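Local coordinates for protein ditrans,polycis-undecaprenyl-diphosphate synthase ((2E,6E)-farnesyl-diphosphate specific) (Acinetobacter baumannii, PDB 6ACS) that probably condenses eight isopentenyl diphosphates with farnesyl diphosphate to make undecaprenyl diphosphate, precursor of the lipid carrier for bacterial cell-wall polysaccharides, at residues L168-V173 and L197-A202; L76-L81 and R107-L112. One frame throughout, in Å; residues are numbered along the deposited sequence.

Contact 1: residues L168-V173 and L197-A202; sequences LFAKYV and LLWQAA
The indole of Trp199 receives Val173 and Phe169 on one and the same face. Val173 CG2 sits 4.1 Å above the centroid of the Trp199 five-membered ring and only 3° off its normal, a CH-pi contact. Farther along that face, at the six-membered ring, comes the side of the Phe169 ring: CD2 of Phe169 is 3.7 Å from CH2 of Trp199, which itself lies at the Phe169 edge, near that ring's plane. The two planes are inclined at 57°. Ala170 CB approaches Trp199 CZ2 to 3.8 Å. With CG anti to the backbone N (chi1 -180°), Trp199 extends its indole from its own turn toward Phe169, Ala170 and Val173. The second methyl of Val173, CG1, fits between this indole and the buried amide of Gln200, touching Gln200 NE2 at 3.4 Å. That nitrogen is held from outside the pair, by Asp142 OD2 and Ser174 O. No direct hydrogen bond crosses the contact, but a water links it: it donates to Ala170 O at 2.8 Å and weakly accepts from Trp199 NE1 at 3.1 Å. In the second subunit, Ala147 packs on Phe169 and Met140 on Trp199. Two type I turns, Ala170 to Val173 and Trp199 to Ala202, meet here, mostly through the Trp199 indole, with Phe169 from the helix beside it. They join the short helix 166-170 to the loop between strands 183-186 and 205-208, beside the subunit boundary of this homodimeric enzyme of the cis-prenyltransferase (UPP synthase) family.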
ATOM      1  N   LEU B 168       1.397   4.551  17.715  1.00 19.10           N
ATOM      2  CA  LEU B 168       0.482   3.803  18.566  1.00 22.18           C
ATOM      3  C   LEU B 168      -0.341   2.810  17.742  1.00 19.86           C
ATOM      4  O   LEU B 168      -0.496   1.641  18.124  1.00 20.40           O
ATOM      5  CB  LEU B 168      -0.403   4.785  19.347  1.00 23.62           C
ATOM      6  CG  LEU B 168      -1.300   4.166  20.436  1.00 24.37           C
ATOM      7  CD1 LEU B 168      -1.580   5.170  21.570  1.00 24.26           C
ATOM      8  CD2 LEU B 168      -2.632   3.676  19.843  1.00 24.71           C
ATOM      9  N   PHE B 169      -0.879   3.268  16.617  1.00 17.55           N
ATOM     10  CA  PHE B 169      -1.735   2.431  15.784  1.00 17.49           C
ATOM     11  C   PHE B 169      -0.989   1.220  15.252  1.00 19.51           C
ATOM     12  O   PHE B 169      -1.550   0.122  15.179  1.00 19.71           O
ATOM     13  CB  PHE B 169      -2.288   3.266  14.624  1.00 20.06           C
ATOM     14  CG  PHE B 169      -3.280   2.528  13.768  1.00 18.57           C
ATOM     15  CD1 PHE B 169      -4.600   2.391  14.172  1.00 21.82           C
ATOM     16  CD2 PHE B 169      -2.886   1.977  12.556  1.00 18.09           C
ATOM     17  CE1 PHE B 169      -5.514   1.710  13.368  1.00 21.25           C
ATOM     18  CE2 PHE B 169      -3.778   1.305  11.759  1.00 21.49           C
ATOM     19  CZ  PHE B 169      -5.103   1.177  12.158  1.00 20.54           C
ATOM     20  N   ALA B 170       0.296   1.392  14.924  1.00 19.68           N
ATOM     21  CA  ALA B 170       1.056   0.321  14.295  1.00 19.46           C
ATOM     22  C   ALA B 170       1.091  -0.948  15.142  1.00 22.00           C
ATOM     23  O   ALA B 170       1.209  -2.058  14.594  1.00 20.53           O
ATOM     24  CB  ALA B 170       2.477   0.824  14.001  1.00 19.96           C
ATOM     25  N   LYS B 171       0.982  -0.814  16.471  1.00 20.07           N
ATOM     26  CA  LYS B 171       1.095  -1.970  17.353  1.00 20.20           C
ATOM     27  C   LYS B 171      -0.126  -2.877  17.298  1.00 19.41           C
ATOM     28  O   LYS B 171      -0.098  -3.955  17.896  1.00 20.39           O
ATOM     29  CB  LYS B 171       1.355  -1.530  18.795  1.00 20.92           C
ATOM     30  CG  LYS B 171       2.657  -0.750  18.980  1.00 24.03           C
ATOM     31  CD  LYS B 171       3.849  -1.621  18.603  1.00 28.87           C
ATOM     32  CE  LYS B 171       5.168  -0.969  18.970  1.00 36.40           C
ATOM     33  NZ  LYS B 171       6.317  -1.652  18.319  1.00 39.25           N
ATOM     34  N   TYR B 172      -1.178  -2.475  16.597  1.00 20.37           N
ATOM     35  CA  TYR B 172      -2.397  -3.261  16.482  1.00 20.24           C
ATOM     36  C   TYR B 172      -2.571  -3.905  15.111  1.00 22.08           C
ATOM     37  O   TYR B 172      -3.511  -4.688  14.917  1.00 21.39           O
ATOM     38  CB  TYR B 172      -3.606  -2.369  16.771  1.00 21.17           C
ATOM     39  CG  TYR B 172      -3.645  -1.868  18.198  1.00 21.36           C
ATOM     40  CD1 TYR B 172      -2.973  -0.708  18.572  1.00 21.93           C
ATOM     41  CD2 TYR B 172      -4.371  -2.554  19.169  1.00 21.63           C
ATOM     42  CE1 TYR B 172      -3.022  -0.231  19.888  1.00 20.64           C
ATOM     43  CE2 TYR B 172      -4.429  -2.085  20.486  1.00 23.45           C
ATOM     44  CZ  TYR B 172      -3.757  -0.921  20.832  1.00 23.54           C
ATOM     45  OH  TYR B 172      -3.798  -0.443  22.130  1.00 26.29           O
ATOM     46  N   VAL B 173      -1.695  -3.610  14.178  1.00 19.62           N
ATOM     47  CA  VAL B 173      -1.724  -4.135  12.812  1.00 17.51           C
ATOM     48  C   VAL B 173      -0.987  -5.463  12.788  1.00 20.27           C
ATOM     49  O   VAL B 173       0.011  -5.633  13.495  1.00 21.78           O
ATOM     50  CB  VAL B 173      -1.068  -3.136  11.841  1.00 21.14           C
ATOM     51  CG1 VAL B 173      -1.156  -3.670  10.372  1.00 21.30           C
ATOM     52  CG2 VAL B 173      -1.735  -1.751  11.961  1.00 21.67           C
ATOM     53  N   LEU B 197      -1.236  -6.819   1.911  1.00 30.75           N
ATOM     54  CA  LEU B 197      -0.555  -6.143   3.035  1.00 25.55           C
ATOM     55  C   LEU B 197      -0.320  -4.636   2.853  1.00 27.99           C
ATOM     56  O   LEU B 197       0.817  -4.162   2.762  1.00 30.20           O
ATOM     57  CB  LEU B 197       0.778  -6.822   3.246  1.00 19.23           C
ATOM     58  CG  LEU B 197       0.748  -8.297   3.592  1.00 23.75           C
ATOM     59  CD1 LEU B 197       2.189  -8.837   3.552  1.00 26.60           C
ATOM     60  CD2 LEU B 197       0.147  -8.453   4.975  1.00 23.88           C
ATOM     61  N   LEU B 198      -1.404  -3.866   2.904  1.00 22.47           N
ATOM     62  CA  LEU B 198      -1.325  -2.442   2.560  1.00 20.55           C
ATOM     63  C   LEU B 198      -0.434  -1.661   3.527  1.00 24.72           C
ATOM     64  O   LEU B 198       0.469  -0.920   3.109  1.00 22.67           O
ATOM     65  CB  LEU B 198      -2.733  -1.844   2.559  1.00 21.37           C
ATOM     66  CG  LEU B 198      -3.725  -2.571   1.657  1.00 23.88           C
ATOM     67  CD1 LEU B 198      -5.124  -1.965   1.852  1.00 22.58           C
ATOM     68  CD2 LEU B 198      -3.303  -2.535   0.177  1.00 22.76           C
ATOM     69  N   TRP B 199      -0.682  -1.800   4.828  1.00 21.64           N
ATOM     70  CA  TRP B 199       0.148  -1.104   5.809  1.00 22.14           C
ATOM     71  C   TRP B 199       1.586  -1.607   5.759  1.00 22.74           C
ATOM     72  O   TRP B 199       2.538  -0.814   5.736  1.00 23.50           O
ATOM     73  CB  TRP B 199      -0.458  -1.291   7.206  1.00 19.78           C
ATOM     74  CG  TRP B 199       0.288  -0.619   8.332  1.00 19.38           C
ATOM     75  CD1 TRP B 199       1.377  -1.113   9.016  1.00 21.20           C
ATOM     76  CD2 TRP B 199      -0.012   0.649   8.922  1.00 21.09           C
ATOM     77  NE1 TRP B 199       1.779  -0.212   9.986  1.00 23.36           N
ATOM     78  CE2 TRP B 199       0.930   0.871   9.952  1.00 22.06           C
ATOM     79  CE3 TRP B 199      -0.997   1.621   8.685  1.00 20.54           C
ATOM     80  CZ2 TRP B 199       0.918   2.021  10.733  1.00 19.89           C
ATOM     81  CZ3 TRP B 199      -0.999   2.752   9.472  1.00 19.21           C
ATOM     82  CH2 TRP B 199      -0.053   2.949  10.466  1.00 19.71           C
ATOM     83  N   GLN B 200       1.758  -2.936   5.737  1.00 19.68           N
ATOM     84  CA  GLN B 200       3.066  -3.548   5.924  1.00 20.40           C
ATOM     85  C   GLN B 200       3.946  -3.429   4.688  1.00 23.97           C
ATOM     86  O   GLN B 200       5.172  -3.536   4.800  1.00 22.29           O
ATOM     87  CB  GLN B 200       2.899  -5.027   6.285  1.00 20.00           C
ATOM     88  CG  GLN B 200       2.057  -5.281   7.566  1.00 19.26           C
ATOM     89  CD  GLN B 200       0.553  -5.452   7.324  1.00 20.56           C
ATOM     90  OE1 GLN B 200      -0.007  -4.961   6.346  1.00 21.04           O
ATOM     91  NE2 GLN B 200      -0.103  -6.152   8.236  1.00 21.39           N
ATOM     92  N   ALA B 201       3.352  -3.189   3.529  1.00 23.93           N
ATOM     93  CA  ALA B 201       4.110  -3.098   2.285  1.00 25.00           C
ATOM     94  C   ALA B 201       4.216  -1.663   1.788  1.00 23.09           C
ATOM     95  O   ALA B 201       4.482  -1.439   0.596  1.00 23.17           O
ATOM     96  CB  ALA B 201       3.476  -4.001   1.224  1.00 27.26           C
ATOM     97  N   ALA B 202       4.075  -0.689   2.692  1.00 21.43           N
ATOM     98  CA  ALA B 202       4.062   0.714   2.287  1.00 21.92           C
ATOM     99  C   ALA B 202       5.309   1.105   1.520  1.00 20.35           C
ATOM    100  O   ALA B 202       5.247   1.997   0.662  1.00 21.08           O
ATOM    101  CB  ALA B 202       3.947   1.629   3.499  1.00 22.40           C
TER
HETATM  102  O   HOH W   1       2.659  -2.158  12.238  1.00 21.04           O

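Contact 2: residues L76-L81 and R107-L112; sequences LLMKLL and RLPSHL
Met78 pushes its sulfur into a shallow hollow formed by Pro109, Leu112 and, more loosely, Leu108. The closest wall is Leu112, whose CD2 lies 3.5 Å from Met78 SD. Pro109 borders the hollow with the CD corner of its ring, 3.8 Å from Met78 SD, while Leu108 CD2 stands back at 4.3 Å from the same sulfur. The methionine's bend at chi2 (-75°) helps place the sulfur; chi3 (90°) sets only the direction of CE, which stays 4.1 Å from Leu112 CD2, looser than the sulfur. Seen from the other partner, Leu112 is the bump: its branched end enters the gap between Met78 and Leu81, three residues apart on the same helical face. CD2 of Leu112 touches both walls, lying 3.8 Å from Leu81 CD2, and its CD1 is 3.9 Å from that same Leu81 methyl. With CG anti to the backbone N (chi1 174°), Leu112 extends outward into this gap, and it crosses both neighbours at about a right angle. Every touching atom is apolar carbon or thioether sulfur, and no hydrogen bond spans the two segments. Pro109 is at the N-cap position of helix 110-123; the helix's first turn and the residues leading into it meet helix 71-95. Leu112 also touches Glu82 and Ile85 farther along helix 71-95. Leu81 also packs on Val135, and Leu108 on Ser136, residues just beyond strand 129-134. The start of helix 110-123 thus meets helix 71-95 beyond the C-terminal ends of strands 97-102 and 129-134, the outermost strand and its neighbour.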
ATOM      1  N   LEU B  76     -14.146 -27.785   0.708  1.00 41.22           N
ATOM      2  CA  LEU B  76     -12.971 -28.436   0.131  1.00 41.33           C
ATOM      3  C   LEU B  76     -11.714 -27.609   0.362  1.00 41.09           C
ATOM      4  O   LEU B  76     -10.660 -28.152   0.708  1.00 41.11           O
ATOM      5  CB  LEU B  76     -13.161 -28.682  -1.365  1.00 41.55           C
ATOM      6  CG  LEU B  76     -14.205 -29.687  -1.826  1.00 44.81           C
ATOM      7  CD1 LEU B  76     -14.121 -29.847  -3.340  1.00 47.21           C
ATOM      8  CD2 LEU B  76     -13.999 -31.023  -1.121  1.00 46.34           C
ATOM      9  N   LEU B  77     -11.806 -26.290   0.170  1.00 40.87           N
ATOM     10  CA  LEU B  77     -10.638 -25.437   0.367  1.00 42.30           C
ATOM     11  C   LEU B  77     -10.178 -25.463   1.818  1.00 40.47           C
ATOM     12  O   LEU B  77      -8.974 -25.521   2.094  1.00 40.42           O
ATOM     13  CB  LEU B  77     -10.956 -24.006  -0.068  1.00 40.46           C
ATOM     14  CG  LEU B  77     -11.108 -23.791  -1.569  1.00 43.17           C
ATOM     15  CD1 LEU B  77     -11.727 -22.433  -1.854  1.00 46.96           C
ATOM     16  CD2 LEU B  77      -9.739 -23.920  -2.247  1.00 44.49           C
ATOM     17  N   MET B  78     -11.126 -25.457   2.758  1.00 40.40           N
ATOM     18  CA  MET B  78     -10.775 -25.519   4.173  1.00 44.23           C
ATOM     19  C   MET B  78     -10.103 -26.839   4.514  1.00 40.47           C
ATOM     20  O   MET B  78      -9.111 -26.871   5.251  1.00 40.39           O
ATOM     21  CB  MET B  78     -12.031 -25.351   5.029  1.00 45.58           C
ATOM     22  CG  MET B  78     -12.698 -24.000   4.932  1.00 55.44           C
ATOM     23  SD  MET B  78     -11.823 -22.717   5.827  1.00 61.04           S
ATOM     24  CE  MET B  78     -10.693 -22.073   4.592  1.00 60.70           C
ATOM     25  N   LYS B  79     -10.638 -27.943   3.996  1.00 40.76           N
ATOM     26  CA  LYS B  79     -10.018 -29.242   4.241  1.00 40.99           C
ATOM     27  C   LYS B  79      -8.617 -29.296   3.643  1.00 41.02           C
ATOM     28  O   LYS B  79      -7.692 -29.859   4.246  1.00 41.09           O
ATOM     29  CB  LYS B  79     -10.897 -30.356   3.671  1.00 43.01           C
ATOM     30  CG  LYS B  79     -10.360 -31.742   3.958  1.00 55.50           C
ATOM     31  CD  LYS B  79     -10.237 -31.953   5.464  1.00 66.43           C
ATOM     32  CE  LYS B  79      -9.170 -32.984   5.806  1.00 73.12           C
ATOM     33  NZ  LYS B  79      -9.128 -33.271   7.271  1.00 75.74           N
ATOM     34  N   LEU B  80      -8.443 -28.716   2.456  1.00 41.01           N
ATOM     35  CA  LEU B  80      -7.123 -28.708   1.841  1.00 43.58           C
ATOM     36  C   LEU B  80      -6.144 -27.920   2.695  1.00 41.26           C
ATOM     37  O   LEU B  80      -5.004 -28.347   2.905  1.00 40.91           O
ATOM     38  CB  LEU B  80      -7.212 -28.127   0.432  1.00 45.38           C
ATOM     39  CG  LEU B  80      -5.996 -28.307  -0.465  1.00 46.85           C
ATOM     40  CD1 LEU B  80      -5.609 -29.780  -0.560  1.00 41.54           C
ATOM     41  CD2 LEU B  80      -6.307 -27.741  -1.844  1.00 49.87           C
ATOM     42  N   LEU B  81      -6.584 -26.770   3.206  1.00 41.39           N
ATOM     43  CA  LEU B  81      -5.740 -25.973   4.089  1.00 40.31           C
ATOM     44  C   LEU B  81      -5.360 -26.755   5.340  1.00 40.36           C
ATOM     45  O   LEU B  81      -4.191 -26.764   5.745  1.00 40.70           O
ATOM     46  CB  LEU B  81      -6.468 -24.676   4.460  1.00 40.01           C
ATOM     47  CG  LEU B  81      -5.774 -23.738   5.440  1.00 42.14           C
ATOM     48  CD1 LEU B  81      -4.448 -23.268   4.859  1.00 43.28           C
ATOM     49  CD2 LEU B  81      -6.681 -22.545   5.747  1.00 40.04           C
ATOM     50  N   ARG B 107     -15.027 -16.402  11.628  1.00 47.85           N
ATOM     51  CA  ARG B 107     -15.944 -17.207  10.833  1.00 53.75           C
ATOM     52  C   ARG B 107     -15.312 -18.487  10.297  1.00 52.91           C
ATOM     53  O   ARG B 107     -15.898 -19.141   9.429  1.00 56.94           O
ATOM     54  CB  ARG B 107     -16.547 -16.369   9.704  1.00 63.30           C
ATOM     55  CG  ARG B 107     -17.401 -15.209  10.228  1.00 71.40           C
ATOM     56  CD  ARG B 107     -18.150 -14.477   9.126  1.00 77.71           C
ATOM     57  NE  ARG B 107     -17.280 -14.084   8.022  1.00 83.44           N
ATOM     58  CZ  ARG B 107     -16.579 -12.953   7.987  1.00 84.87           C
ATOM     59  NH1 ARG B 107     -16.649 -12.094   8.996  1.00 85.88           N
ATOM     60  NH2 ARG B 107     -15.811 -12.680   6.940  1.00 83.33           N
ATOM     61  N   LEU B 108     -14.136 -18.878  10.808  1.00 46.25           N
ATOM     62  CA  LEU B 108     -13.516 -20.112  10.352  1.00 43.18           C
ATOM     63  C   LEU B 108     -14.067 -21.310  11.122  1.00 44.82           C
ATOM     64  O   LEU B 108     -14.487 -21.172  12.276  1.00 45.77           O
ATOM     65  CB  LEU B 108     -12.009 -20.053  10.541  1.00 42.02           C
ATOM     66  CG  LEU B 108     -11.252 -18.999   9.752  1.00 42.66           C
ATOM     67  CD1 LEU B 108      -9.767 -19.140  10.048  1.00 39.90           C
ATOM     68  CD2 LEU B 108     -11.535 -19.186   8.269  1.00 42.08           C
ATOM     69  N   PRO B 109     -14.056 -22.502  10.521  1.00 44.72           N
ATOM     70  CA  PRO B 109     -14.458 -23.695  11.277  1.00 49.99           C
ATOM     71  C   PRO B 109     -13.586 -23.846  12.514  1.00 50.16           C
ATOM     72  O   PRO B 109     -12.380 -23.587  12.484  1.00 45.37           O
ATOM     73  CB  PRO B 109     -14.228 -24.846  10.286  1.00 49.83           C
ATOM     74  CG  PRO B 109     -14.158 -24.207   8.932  1.00 50.13           C
ATOM     75  CD  PRO B 109     -13.613 -22.825   9.151  1.00 45.07           C
ATOM     76  N   SER B 110     -14.212 -24.278  13.610  1.00 51.79           N
ATOM     77  CA  SER B 110     -13.496 -24.378  14.877  1.00 55.15           C
ATOM     78  C   SER B 110     -12.314 -25.337  14.786  1.00 53.91           C
ATOM     79  O   SER B 110     -11.289 -25.117  15.443  1.00 57.88           O
ATOM     80  CB  SER B 110     -14.455 -24.791  15.995  1.00 57.93           C
ATOM     81  OG  SER B 110     -15.147 -25.979  15.662  1.00 61.10           O
ATOM     82  N   HIS B 111     -12.432 -26.399  13.984  1.00 50.05           N
ATOM     83  CA  HIS B 111     -11.330 -27.350  13.858  1.00 54.81           C
ATOM     84  C   HIS B 111     -10.125 -26.706  13.175  1.00 50.55           C
ATOM     85  O   HIS B 111      -8.974 -26.967  13.549  1.00 47.54           O
ATOM     86  CB  HIS B 111     -11.787 -28.584  13.088  1.00 65.44           C
ATOM     87  CG  HIS B 111     -10.799 -29.707  13.114  1.00 78.42           C
ATOM     88  ND1 HIS B 111     -10.619 -30.511  14.221  1.00 83.32           N
ATOM     89  CD2 HIS B 111      -9.925 -30.154  12.180  1.00 80.37           C
ATOM     90  CE1 HIS B 111      -9.688 -31.411  13.964  1.00 83.70           C
ATOM     91  NE2 HIS B 111      -9.248 -31.214  12.733  1.00 82.01           N
ATOM     92  N   LEU B 112     -10.374 -25.859  12.173  1.00 48.88           N
ATOM     93  CA  LEU B 112      -9.283 -25.133  11.528  1.00 41.21           C
ATOM     94  C   LEU B 112      -8.640 -24.141  12.484  1.00 41.26           C
ATOM     95  O   LEU B 112      -7.414 -23.979  12.485  1.00 43.40           O
ATOM     96  CB  LEU B 112      -9.788 -24.404  10.283  1.00 41.53           C
ATOM     97  CG  LEU B 112      -8.770 -23.487   9.582  1.00 41.67           C
ATOM     98  CD1 LEU B 112      -7.506 -24.231   9.163  1.00 42.94           C
ATOM     99  CD2 LEU B 112      -9.400 -22.786   8.396  1.00 41.01           C
TER

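The two contacts share no helix or strand and lie well apart, with centres 26 Å from one another and nearest atoms about 15 Å apart. Contact 1 is largely buried, joins a short helix to a loop and borders the second subunit. Contact 2 lies at the surface and is touched by no other chain of the assembly. Their chemistry follows: one indole face, an amide held by outside partners and a bridging water in contact 1, against purely apolar packing in contact 2. Contact 1 pairs residues before strand 183-186 with the loop leading from it to strand 205-208; contact 2 pairs helices that precede and follow strand 97-102, outermost on the other side of the sheet.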